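Local coordinates for protein FprA (Mycobacterium tuberculosis, PDB 1LQT) that probably transfers electrons between NADPH and ferredoxin through bound FAD, and may thereby supply electrons to P450 systems, at residues A[239-242]-A[243-247]; A[249-252]-A[253-257]; A[383-386]-A[387-390]; A[424-427]-A[428-432]. All coordinates share one frame; numbering follows the deposited sequence.

Contact 1 (A[239-242]-A[243-247])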
loop_
_atom_site.group_PDB
_atom_site.type_symbol
_atom_site.label_atom_id
_atom_site.label_comp_id
_atom_site.label_asym_id
_atom_site.label_seq_id
_atom_site.Cartn_x
_atom_site.Cartn_y
_atom_site.Cartn_z
ATOM N N ALA A 239 1.460 -20.321 20.109
ATOM C CA ALA A 239 0.024 -20.440 20.305
ATOM C C ALA A 239 -0.497 -19.312 21.185
ATOM O O ALA A 239 -1.627 -18.857 20.980
ATOM C CB ALA A 239 -0.336 -21.815 20.879
ATOM N N ALA A 240 0.282 -18.894 22.174
ATOM C CA ALA A 240 -0.111 -17.807 23.064
ATOM C C ALA A 240 -0.199 -16.485 22.311
ATOM O O ALA A 240 -0.988 -15.620 22.677
ATOM C CB ALA A 240 0.869 -17.691 24.235
ATOM N N VAL A 241 0.615 -16.297 21.285
ATOM C CA VAL A 241 0.515 -15.102 20.484
ATOM C C VAL A 241 -0.801 -15.131 19.724
ATOM O O VAL A 241 -1.564 -14.156 19.758
ATOM C CB VAL A 241 1.690 -14.971 19.502
ATOM C CG1 VAL A 241 1.423 -13.853 18.512
ATOM C CG2 VAL A 241 2.985 -14.748 20.247
ATOM N N GLY A 242 -1.099 -16.242 19.071
ATOM C CA GLY A 242 -2.364 -16.385 18.373
ATOM C C GLY A 242 -2.323 -17.477 17.333
ATOM O O GLY A 242 -1.301 -18.118 17.098
ATOM N N LYS A 243 -3.466 -17.678 16.687
ATOM C CA LYS A 243 -3.602 -18.741 15.682
ATOM C C LYS A 243 -2.723 -18.551 14.473
ATOM O O LYS A 243 -2.161 -19.514 13.964
ATOM C CB LYS A 243 -5.066 -18.914 15.248
ATOM C CG LYS A 243 -5.960 -19.458 16.354
ATOM C CD LYS A 243 -7.445 -19.541 15.939
ATOM C CE LYS A 243 -8.279 -20.297 16.981
ATOM N NZ LYS A 243 -9.733 -20.458 16.590
ATOM N N VAL A 244 -2.626 -17.330 13.975
ATOM C CA VAL A 244 -1.789 -17.072 12.806
ATOM C C VAL A 244 -0.345 -17.381 13.147
ATOM O O VAL A 244 0.349 -18.013 12.370
ATOM C CB VAL A 244 -1.961 -15.636 12.323
ATOM C CG1 VAL A 244 -0.938 -15.306 11.239
ATOM C CG2 VAL A 244 -3.399 -15.465 11.799
ATOM N N CYS A 245 0.099 -16.926 14.304
ATOM C CA CYS A 245 1.473 -17.157 14.724
ATOM C C CYS A 245 1.753 -18.664 14.817
ATOM O O CYS A 245 2.762 -19.150 14.327
ATOM C CB CYS A 245 1.715 -16.471 16.049
ATOM S SG CYS A 245 3.396 -16.702 16.668
ATOM N N LYS A 246 0.832 -19.385 15.421
ATOM C CA LYS A 246 0.977 -20.828 15.495
ATOM C C LYS A 246 1.217 -21.456 14.130
ATOM O O LYS A 246 2.131 -22.276 13.939
ATOM C CB LYS A 246 -0.291 -21.414 16.122
ATOM C CG LYS A 246 -0.394 -22.940 16.098
ATOM C CD LYS A 246 -1.636 -23.451 16.853
ATOM C CE LYS A 246 -1.650 -24.982 16.907
ATOM N NZ LYS A 246 -0.478 -25.500 17.691
ATOM N N GLN A 247 0.386 -21.062 13.165
ATOM C CA GLN A 247 0.500 -21.599 11.822
ATOM C C GLN A 247 1.796 -21.146 11.162
ATOM O O GLN A 247 2.453 -21.915 10.474
ATOM C CB GLN A 247 -0.729 -21.261 10.963
ATOM C CG GLN A 247 -2.026 -21.812 11.508
ATOM C CD GLN A 247 -1.994 -23.310 11.679
ATOM O OE1 GLN A 247 -1.560 -24.034 10.784
ATOM N NE2 GLN A 247 -2.476 -23.785 12.824
#

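Contact 2 (A[249-252]-A[253-257])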
loop_
_atom_site.group_PDB
_atom_site.type_symbol
_atom_site.label_atom_id
_atom_site.label_comp_id
_atom_site.label_asym_id
_atom_site.label_seq_id
_atom_site.Cartn_x
_atom_site.Cartn_y
_atom_site.Cartn_z
ATOM N N ILE A 249 4.652 -20.479 12.555
ATOM C CA ILE A 249 5.827 -21.159 13.076
ATOM C C ILE A 249 5.889 -22.577 12.510
ATOM O O ILE A 249 6.970 -23.067 12.212
ATOM C CB ILE A 249 5.857 -21.107 14.611
ATOM C CG1 ILE A 249 6.004 -19.672 15.113
ATOM C CG2 ILE A 249 6.976 -21.975 15.188
ATOM C CD1 ILE A 249 7.075 -18.843 14.470
ATOM N N LYS A 250 4.744 -23.229 12.317
ATOM C CA LYS A 250 4.754 -24.556 11.692
ATOM C C LYS A 250 5.380 -24.483 10.303
ATOM O O LYS A 250 6.180 -25.316 9.906
ATOM C CB LYS A 250 3.329 -25.118 11.602
ATOM C CG LYS A 250 2.722 -25.532 12.925
ATOM C CD LYS A 250 1.239 -25.918 12.775
ATOM C CE LYS A 250 0.545 -26.175 14.128
ATOM N NZ LYS A 250 -0.902 -26.578 13.940
ATOM N N VAL A 251 5.014 -23.452 9.556
ATOM C CA VAL A 251 5.548 -23.266 8.214
ATOM C C VAL A 251 7.053 -22.976 8.246
ATOM O O VAL A 251 7.827 -23.553 7.491
ATOM C CB VAL A 251 4.777 -22.179 7.481
ATOM C CG1 VAL A 251 5.448 -21.829 6.177
ATOM C CG2 VAL A 251 3.326 -22.621 7.254
ATOM N N LEU A 252 7.475 -22.112 9.162
ATOM C CA LEU A 252 8.888 -21.797 9.273
ATOM C C LEU A 252 9.712 -23.030 9.665
ATOM O O LEU A 252 10.799 -23.217 9.162
ATOM C CB LEU A 252 9.128 -20.663 10.270
ATOM C CG LEU A 252 8.523 -19.312 9.897
ATOM C CD1 LEU A 252 8.883 -18.326 10.983
ATOM C CD2 LEU A 252 8.962 -18.785 8.533
ATOM N N ARG A 253 9.198 -23.830 10.599
ATOM C CA ARG A 253 9.889 -25.059 10.953
ATOM C C ARG A 253 10.044 -25.953 9.725
ATOM O O ARG A 253 11.086 -26.591 9.542
ATOM C CB ARG A 253 9.147 -25.823 12.047
ATOM C CG ARG A 253 9.102 -25.155 13.417
ATOM C CD ARG A 253 8.674 -26.112 14.504
ATOM N NE ARG A 253 8.356 -25.460 15.760
ATOM C CZ ARG A 253 9.251 -24.987 16.601
ATOM N NH1 ARG A 253 10.533 -25.086 16.319
ATOM N NH2 ARG A 253 8.843 -24.430 17.735
ATOM N N GLY A 254 9.003 -26.028 8.899
ATOM C CA GLY A 254 9.088 -26.825 7.697
ATOM C C GLY A 254 10.221 -26.358 6.800
ATOM O O GLY A 254 10.958 -27.155 6.247
ATOM N N TYR A 255 10.356 -25.058 6.632
ATOM C CA TYR A 255 11.461 -24.555 5.808
ATOM C C TYR A 255 12.821 -24.840 6.435
ATOM O O TYR A 255 13.757 -25.228 5.718
ATOM C CB TYR A 255 11.332 -23.046 5.566
ATOM C CG TYR A 255 10.184 -22.674 4.651
ATOM C CD1 TYR A 255 10.039 -23.283 3.414
ATOM C CD2 TYR A 255 9.332 -21.666 4.962
ATOM C CE1 TYR A 255 8.998 -22.942 2.576
ATOM C CE2 TYR A 255 8.280 -21.320 4.119
ATOM C CZ TYR A 255 8.115 -21.985 2.945
ATOM O OH TYR A 255 7.082 -21.697 2.083
ATOM N N ALA A 256 12.926 -24.681 7.757
ATOM C CA ALA A 256 14.191 -24.920 8.421
ATOM C C ALA A 256 14.619 -26.378 8.321
ATOM O O ALA A 256 15.823 -26.664 8.353
ATOM C CB ALA A 256 14.106 -24.457 9.879
ATOM N N ASP A 257 13.645 -27.269 8.161
ATOM C CA ASP A 257 13.922 -28.715 8.054
ATOM C C ASP A 257 14.538 -29.101 6.716
ATOM O O ASP A 257 14.972 -30.245 6.534
ATOM C CB ASP A 257 12.634 -29.527 8.205
ATOM C CG ASP A 257 12.146 -29.601 9.603
ATOM O OD1 ASP A 257 12.951 -29.350 10.522
ATOM O OD2 ASP A 257 10.957 -29.920 9.870
#

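Contact 3 (A[383-386]-A[387-390])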
loop_
_atom_site.group_PDB
_atom_site.type_symbol
_atom_site.label_atom_id
_atom_site.label_comp_id
_atom_site.label_asym_id
_atom_site.label_seq_id
_atom_site.Cartn_x
_atom_site.Cartn_y
_atom_site.Cartn_z
ATOM N N ILE A 383 -23.006 10.705 8.675
ATOM C CA ILE A 383 -24.428 10.817 8.371
ATOM C C ILE A 383 -25.189 11.333 9.591
ATOM O O ILE A 383 -26.082 12.166 9.463
ATOM C CB ILE A 383 -24.984 9.482 7.884
ATOM C CG1 ILE A 383 -24.419 9.219 6.483
ATOM C CG2 ILE A 383 -26.516 9.479 7.846
ATOM C CD1 ILE A 383 -24.845 7.977 5.847
ATOM N N LYS A 384 -24.830 10.856 10.778
ATOM C CA LYS A 384 -25.439 11.392 11.998
ATOM C C LYS A 384 -25.215 12.896 12.089
ATOM O O LYS A 384 -26.138 13.652 12.424
ATOM C CB LYS A 384 -24.876 10.672 13.221
ATOM C CG LYS A 384 -25.276 11.276 14.590
ATOM C CD LYS A 384 -24.784 10.370 15.735
ATOM C CE LYS A 384 -24.953 10.977 17.151
ATOM N NZ LYS A 384 -24.376 10.044 18.180
ATOM N N ASN A 385 -23.988 13.338 11.800
ATOM C CA ASN A 385 -23.668 14.754 11.893
ATOM C C ASN A 385 -24.410 15.583 10.866
ATOM O O ASN A 385 -24.877 16.665 11.171
ATOM C CB ASN A 385 -22.150 14.974 11.772
ATOM C CG ASN A 385 -21.381 14.499 12.974
ATOM O OD1 ASN A 385 -20.152 14.240 12.864
ATOM N ND2 ASN A 385 -22.030 14.397 14.105
ATOM N N LEU A 386 -24.624 15.048 9.672
ATOM C CA LEU A 386 -25.402 15.796 8.681
ATOM C C LEU A 386 -26.842 15.958 9.130
ATOM O O LEU A 386 -27.429 17.009 8.924
ATOM C CB LEU A 386 -25.391 15.111 7.328
ATOM C CG LEU A 386 -24.077 15.123 6.561
ATOM C CD1 LEU A 386 -24.293 14.378 5.273
ATOM C CD2 LEU A 386 -23.579 16.519 6.311
ATOM N N GLY A 387 -27.392 14.881 9.687
ATOM C CA GLY A 387 -28.759 14.862 10.172
ATOM C C GLY A 387 -28.939 15.900 11.256
ATOM O O GLY A 387 -29.942 16.625 11.323
ATOM N N ASN A 388 -27.984 15.974 12.157
ATOM C CA ASN A 388 -28.050 16.982 13.209
ATOM C C ASN A 388 -28.017 18.387 12.628
ATOM O O ASN A 388 -28.749 19.283 13.091
ATOM C CB ASN A 388 -26.899 16.838 14.179
ATOM C CG ASN A 388 -26.996 15.611 15.043
ATOM O OD1 ASN A 388 -26.008 15.221 15.693
ATOM N ND2 ASN A 388 -28.163 14.982 15.065
ATOM N N ALA A 389 -27.168 18.597 11.631
ATOM C CA ALA A 389 -27.085 19.883 10.968
ATOM C C ALA A 389 -28.390 20.231 10.255
ATOM O O ALA A 389 -28.847 21.375 10.306
ATOM C CB ALA A 389 -25.929 19.888 9.975
ATOM N N LYS A 390 -29.004 19.260 9.594
ATOM C CA LYS A 390 -30.254 19.491 8.873
ATOM C C LYS A 390 -31.364 19.892 9.849
ATOM O O LYS A 390 -32.180 20.780 9.573
ATOM C CB LYS A 390 -30.654 18.221 8.125
ATOM C CG LYS A 390 -31.909 18.344 7.253
ATOM C CD LYS A 390 -32.383 16.971 6.825
ATOM C CE LYS A 390 -33.669 17.025 6.024
ATOM N NZ LYS A 390 -34.083 15.661 5.611
#

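Contact 4 (A[424-427]-A[428-432])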
loop_
_atom_site.group_PDB
_atom_site.type_symbol
_atom_site.label_atom_id
_atom_site.label_comp_id
_atom_site.label_asym_id
_atom_site.label_seq_id
_atom_site.Cartn_x
_atom_site.Cartn_y
_atom_site.Cartn_z
ATOM N N GLN A 424 -12.143 4.213 -18.270
ATOM C CA GLN A 424 -12.516 2.957 -18.914
ATOM C C GLN A 424 -11.745 2.732 -20.202
ATOM O O GLN A 424 -11.468 1.593 -20.566
ATOM C CB GLN A 424 -14.029 2.891 -19.108
ATOM C CG GLN A 424 -14.772 2.737 -17.781
ATOM C CD GLN A 424 -16.255 2.890 -17.897
ATOM O OE1 GLN A 424 -16.817 2.760 -18.946
ATOM N NE2 GLN A 424 -16.908 3.142 -16.796
ATOM N N VAL A 425 -11.397 3.801 -20.898
ATOM C CA VAL A 425 -10.552 3.709 -22.094
ATOM C C VAL A 425 -9.139 3.284 -21.710
ATOM O O VAL A 425 -8.593 2.375 -22.334
ATOM C CB VAL A 425 -10.542 5.043 -22.872
ATOM C CG1 VAL A 425 -9.636 4.973 -24.072
ATOM C CG2 VAL A 425 -11.959 5.415 -23.298
ATOM N N ILE A 426 -8.534 3.917 -20.717
ATOM C CA ILE A 426 -7.238 3.471 -20.214
ATOM C C ILE A 426 -7.279 1.983 -19.877
ATOM O O ILE A 426 -6.399 1.229 -20.255
ATOM C CB ILE A 426 -6.819 4.283 -18.980
ATOM C CG1 ILE A 426 -6.487 5.734 -19.370
ATOM C CG2 ILE A 426 -5.624 3.628 -18.271
ATOM C CD1 ILE A 426 -6.319 6.680 -18.181
ATOM N N ASP A 427 -8.298 1.583 -19.113
ATOM C CA ASP A 427 -8.435 0.208 -18.675
ATOM C C ASP A 427 -8.487 -0.747 -19.868
ATOM O O ASP A 427 -7.793 -1.764 -19.903
ATOM C CB ASP A 427 -9.683 0.106 -17.816
ATOM C CG ASP A 427 -9.932 -1.258 -17.270
ATOM O OD1 ASP A 427 -8.971 -1.915 -16.837
ATOM O OD2 ASP A 427 -11.075 -1.720 -17.300
ATOM N N ALA A 428 -9.328 -0.418 -20.838
ATOM C CA ALA A 428 -9.446 -1.254 -22.007
ATOM C C ALA A 428 -8.134 -1.339 -22.767
ATOM O O ALA A 428 -7.772 -2.412 -23.260
ATOM C CB ALA A 428 -10.550 -0.717 -22.893
ATOM N N PHE A 429 -7.448 -0.221 -22.894
ATOM C CA PHE A 429 -6.161 -0.206 -23.576
ATOM C C PHE A 429 -5.179 -1.144 -22.898
ATOM O O PHE A 429 -4.508 -1.936 -23.551
ATOM C CB PHE A 429 -5.652 1.235 -23.577
ATOM C CG PHE A 429 -4.412 1.471 -24.392
ATOM C CD1 PHE A 429 -4.486 2.041 -25.659
ATOM C CD2 PHE A 429 -3.152 1.161 -23.890
ATOM C CE1 PHE A 429 -3.358 2.304 -26.383
ATOM C CE2 PHE A 429 -2.038 1.400 -24.623
ATOM C CZ PHE A 429 -2.142 1.971 -25.873
ATOM N N GLU A 430 -5.070 -1.047 -21.584
ATOM C CA GLU A 430 -4.120 -1.843 -20.841
ATOM C C GLU A 430 -4.445 -3.320 -20.932
ATOM O O GLU A 430 -3.576 -4.145 -21.146
ATOM C CB GLU A 430 -4.076 -1.378 -19.390
ATOM C CG GLU A 430 -3.514 0.016 -19.182
ATOM C CD GLU A 430 -3.383 0.373 -17.716
ATOM O OE1 GLU A 430 -4.138 -0.207 -16.896
ATOM O OE2 GLU A 430 -2.525 1.209 -17.374
ATOM N N ARG A 431 -5.712 -3.664 -20.774
ATOM C CA ARG A 431 -6.104 -5.062 -20.845
ATOM C C ARG A 431 -5.851 -5.647 -22.225
ATOM O O ARG A 431 -5.357 -6.748 -22.358
ATOM C CB ARG A 431 -7.545 -5.276 -20.391
ATOM C CG ARG A 431 -7.745 -5.165 -18.898
ATOM C CD ARG A 431 -9.153 -5.468 -18.419
ATOM N NE ARG A 431 -10.041 -4.349 -18.673
ATOM C CZ ARG A 431 -10.878 -4.237 -19.698
ATOM N NH1 ARG A 431 -11.012 -5.194 -20.612
ATOM N NH2 ARG A 431 -11.576 -3.136 -19.802
ATOM N N ALA A 432 -6.194 -4.894 -23.269
ATOM C CA ALA A 432 -5.979 -5.382 -24.634
ATOM C C ALA A 432 -4.499 -5.507 -24.947
ATOM O O ALA A 432 -4.115 -6.314 -25.780
ATOM C CB ALA A 432 -6.665 -4.472 -25.639
#

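Contact 1 (A[239-242]-A[243-247])
V241 and C245 meet because both side chains leave the backbone in the same sense: CG1 of V241 stands anti to its own N (chi1 170°), and SG of C245 does likewise (chi1 180°). CG1 of V241 thereby rests 3.6 Å from CB of C245, while SG of C245 comes within 3.7 Å of CB of V241. A branched valine and a small, weakly polar cysteine suit this place, since each offers a compact apolar surface close to its main chain. C245 is buried, whereas V241 lies nearer solvent.

Between them the backbone changes course at G242, the first residue after helix 235-241 to leave helical geometry. Its positive phi would press a CB against the carbonyl oxygen of V241, which explains the choice of a residue without one. G242 also stands at the N-cap position of helix 243-256, and its O accepts an i to i+4 hydrogen bond in the first turn of that helix, from K246 N at 3.0 Å and nearly straight (165°).

K246 passes close to A239, its CB 4.3 Å from CA of A239, before its chain leads off; K243 runs outward extended, as befits a charged residue at the surface. V244 and Q247 turn toward T209 on helix 209-214. G242 thus ends helix 235-241 and N-caps helix 243-256, a one-residue break in the NADP-binding, Rossmann-type region of this reductase.

Contact 2 (A[249-252]-A[253-257])
The guanidinium of R253 carries I249 over one face: CG2 of I249 sits 3.8 Å from R253 NE and 4.0 Å from R253 NH2, so a methyl group lies over part of that face. The Y255 ring is met obliquely by the carbonyl oxygen of V251, 3.5 Å from Y255 CD2, and V251 CG1 comes equally near to Y255 CE2. V251 and Y255 lie side by side and point the same way, one helical turn apart.

R253 reaches back along the helix, its chain stretched from CG to NE, and CG passes only 3.2 Å from I249 O. This length brings NH2 to the salt bridge with D235 and to the carbonyl oxygen of I233, so arginine joins the helix to the start of helix 235-241 while I249 CG2 lies over its guanidinium. Tyrosine serves differently: its ring packs against V251, and its OH hydrogen-bonds to L212 O.

All this is carried on helix 243-256, which packs against helix 209-214 in the nucleotide-binding region with the six-stranded parallel sheet of Rossmann type. Regular i to i+4 bonds hold the spacing: R253 N to I249 O is 2.9 Å, and A256 N to L252 O is the same length. The apolar side chains take the inner places, I249 against P202 and L203, V251 against T209 and L212, and L252 against I225. K250, by contrast, extends outward with its ammonium at the surface, and G254, without a side chain, occupies an exposed position on the outer side.

Contact 3 (A[383-386]-A[387-390])
K384 and N388 stand one turn apart on the outer side of helix 370-391, a long helix near the FAD-domain sheet that contains strand 4-9. Their side chains slant across one another, so that CG of K384 comes no nearer than 4.2 Å to OD1 of N388. K384 sends its chain out extended, with CG anti to its N (chi1 171°), whereas N388 has CG beside its own N and folds its amide back over the preceding turn. There the amide carbon CG lies 3.4 Å from K384 O, which already accepts the backbone bond from N388 N at 3.0 Å. Both residue types suit an exposed surface.

The opposite preference governs the inner side, where L386 is buried and its side chain touches Y4 and D98. N385 OD1 accepts a hydrogen bond from Y355 OH, giving a polar link to strand 354-356. The exposed K390, set apart from L386, touches Y4 and C395. The methyl CB of A389 rests 3.4 Å from L386 O, and that same oxygen receives K390 N at 2.8 Å.

Contact 4 (A[424-427]-A[428-432])
This is an i to i+4 salt bridge within helix 420-434, near the C-terminal end of the chain, joining D427 to R431 one turn further on. D427 has CG anti to its backbone N (chi1 -179°), and R431 bends at chi3 so that its guanidinium turns back to meet it. NH2 of R431 lies 2.9 Å from D427 OD2, which it reaches from above the carboxylate plane; the two flat groups stand 63° apart. NE of R431 adds only weak bonds, 3.2 Å to OD1 and 3.1 Å to OD2 of D427. Aspartate, with its short chain, and arginine, with its long flexible one, fit this spacing well.

Next to it I426 and E430 run side by side: CG2 of I426 is 4.0 Å from CD of E430. The two carboxylates of D427 and E430 stay 5.1 Å apart between OD1 and OE1, and R441 pairs with both, which probably eases their mutual repulsion.

E430 also has a salt bridge to R50 and a hydrogen bond to L444 N, so its buried acid is well supplied with partners. V425 and F429 touch I453, while I426 and the side chain of E430 touch L450, which sets the helix against helix 447-454.

All four contacts are local, each within a helix or at the junction of two. Contacts 1 and 2 follow one another along helix 243-256, their centres about 14 Å apart, with contact 1 at its start; both lie on the NADP side. The side chain of V244 in contact 1 is about 9 Å from the bound 4-oxo-NADP derivative, and that of L252 in contact 2 about 12 Å. Contact 4 stands on the opposite side of the chain's centre from contact 1, with the side chain of I426 about 13 Å from FAD. Contact 3 lies away from the FAD and NADP sites, its centre about 54 Å from contact 2's and about 40 Å from contact 4's.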